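Long-range contact in CcbJ (Streptomyces caelestis, PDB 4HGZ), which is probably an S-adenosyl-L-methionine-dependent N-methyltransferase, transferring a methyl group from the cofactor to a nitrogen of its substrate: residues A54-A58 and L80-V85. Residues are numbered along the deposited sequence; the frame is centred on the assembly and turned at random.
Sequences ALFVA and LADLGV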
loop_
_atom_site.group_PDB
_atom_site.type_symbol
_atom_site.label_atom_id
_atom_site.label_comp_id
_atom_site.label_asym_id
_atom_site.label_seq_id
_atom_site.Cartn_x
_atom_site.Cartn_y
_atom_site.Cartn_z
ATOM N N ALA C 54 -18.434 -6.177 31.621
ATOM C CA ALA C 54 -19.252 -6.265 32.825
ATOM C C ALA C 54 -18.454 -5.764 34.028
ATOM O O ALA C 54 -18.878 -4.856 34.751
ATOM C CB ALA C 54 -19.747 -7.698 33.046
ATOM N N LEU C 55 -17.283 -6.353 34.234
ATOM C CA LEU C 55 -16.447 -5.965 35.352
ATOM C C LEU C 55 -16.249 -4.450 35.298
ATOM O O LEU C 55 -16.480 -3.741 36.283
ATOM C CB LEU C 55 -15.116 -6.723 35.305
ATOM C CG LEU C 55 -15.178 -8.233 35.630
ATOM C CD1 LEU C 55 -13.990 -9.033 35.045
ATOM C CD2 LEU C 55 -15.286 -8.477 37.138
ATOM N N PHE C 56 -15.862 -3.955 34.128
ATOM C CA PHE C 56 -15.644 -2.527 33.947
ATOM C C PHE C 56 -16.836 -1.707 34.416
ATOM O O PHE C 56 -16.688 -0.826 35.258
ATOM C CB PHE C 56 -15.337 -2.202 32.489
ATOM C CG PHE C 56 -14.871 -0.795 32.278
ATOM C CD1 PHE C 56 -13.527 -0.490 32.302
ATOM C CD2 PHE C 56 -15.777 0.222 32.055
ATOM C CE1 PHE C 56 -13.099 0.806 32.114
ATOM C CE2 PHE C 56 -15.354 1.524 31.866
ATOM C CZ PHE C 56 -14.016 1.816 31.900
ATOM N N VAL C 57 -18.015 -1.988 33.869
ATOM C CA VAL C 57 -19.219 -1.254 34.261
ATOM C C VAL C 57 -19.534 -1.428 35.754
ATOM O O VAL C 57 -19.742 -0.442 36.467
ATOM C CB VAL C 57 -20.428 -1.630 33.385
ATOM C CG1 VAL C 57 -21.698 -1.078 33.975
ATOM C CG2 VAL C 57 -20.235 -1.098 31.976
ATOM N N ALA C 58 -19.537 -2.675 36.227
ATOM C CA ALA C 58 -19.734 -2.965 37.657
ATOM C C ALA C 58 -18.881 -2.078 38.562
ATOM O O ALA C 58 -19.390 -1.496 39.520
ATOM C CB ALA C 58 -19.447 -4.427 37.952
ATOM N N LEU C 80 -23.144 -9.024 33.638
ATOM C CA LEU C 80 -23.438 -8.025 34.657
ATOM C C LEU C 80 -24.268 -8.638 35.775
ATOM O O LEU C 80 -24.030 -8.391 36.958
ATOM C CB LEU C 80 -24.155 -6.817 34.065
ATOM C CG LEU C 80 -23.189 -5.694 33.670
ATOM C CD1 LEU C 80 -23.882 -4.612 32.852
ATOM C CD2 LEU C 80 -22.522 -5.089 34.914
ATOM N N ALA C 81 -25.242 -9.450 35.389
ATOM C CA ALA C 81 -26.175 -9.999 36.354
ATOM C C ALA C 81 -25.446 -10.959 37.278
ATOM O O ALA C 81 -25.843 -11.132 38.428
ATOM C CB ALA C 81 -27.345 -10.682 35.644
ATOM N N ASP C 82 -24.368 -11.565 36.783
ATOM C CA ASP C 82 -23.537 -12.460 37.608
ATOM C C ASP C 82 -22.729 -11.728 38.689
ATOM O O ASP C 82 -22.291 -12.344 39.665
ATOM C CB ASP C 82 -22.596 -13.313 36.741
ATOM C CG ASP C 82 -23.328 -14.417 35.981
ATOM O OD1 ASP C 82 -24.362 -14.926 36.478
ATOM O OD2 ASP C 82 -22.860 -14.790 34.884
ATOM N N LEU C 83 -22.537 -10.422 38.520
ATOM C CA LEU C 83 -21.780 -9.630 39.486
ATOM C C LEU C 83 -22.708 -8.913 40.462
ATOM O O LEU C 83 -22.268 -8.057 41.244
ATOM C CB LEU C 83 -20.890 -8.609 38.773
ATOM C CG LEU C 83 -20.113 -9.065 37.537
ATOM C CD1 LEU C 83 -19.522 -7.862 36.825
ATOM C CD2 LEU C 83 -19.026 -10.048 37.907
ATOM N N GLY C 84 -23.991 -9.263 40.405
ATOM C CA GLY C 84 -25.002 -8.687 41.295
ATOM C C GLY C 84 -25.484 -7.297 40.915
ATOM O O GLY C 84 -26.031 -6.576 41.753
ATOM N N VAL C 85 -25.280 -6.925 39.653
ATOM C CA VAL C 85 -25.674 -5.618 39.140
ATOM C C VAL C 85 -27.044 -5.661 38.445
ATOM O O VAL C 85 -27.283 -6.496 37.569
ATOM C CB VAL C 85 -24.643 -5.133 38.111
ATOM C CG1 VAL C 85 -25.016 -3.769 37.586
ATOM C CG2 VAL C 85 -23.264 -5.104 38.725
#
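Leu80, on helix 77-82, and Leu83, in the turn that follows, pack against Ala54 and Ala58 of helix 50-61; the two leucines and Ala54 have the most surface buried here. The methyl of Ala54 faces both leucines, with CB 4.0 Å from Leu80 CG and 3.8 Å from Leu83 CD1. At this point the backbones are close, since the CA atoms of Ala54 and Leu80 are 4.9 Å apart. Leu83 CD1 also meets Ala58 CB at 3.6 Å, touching two alanines one helical turn apart. Chi1 of Leu83 (-43°) brings CG beside the backbone N. Its CD2 meets Leu55 CD2 at 4.1 Å, the side chains crossing at about a right angle. In the Rossmann-like methyltransferase fold, both helices pack on the same face of the central sheet: Val57 and Leu80 both touch Val66 of strand 66-69 and Phe134 of strand 130-135. Leu80 CD2 lies 4.2 Å from Val57 CG1 on this buried side; the Leu55–Leu83 side is exposed. Gly84 N bonds to Ala81 O and Val85 N, weakly, to Leu80 O; with Gly84's positive phi (78°) this is a Schellman motif. It redirects the chain so that Val85, which also reaches Val66, follows Leu80 to Ala58, CG2 lying 4.0 Å from Ala58 CB.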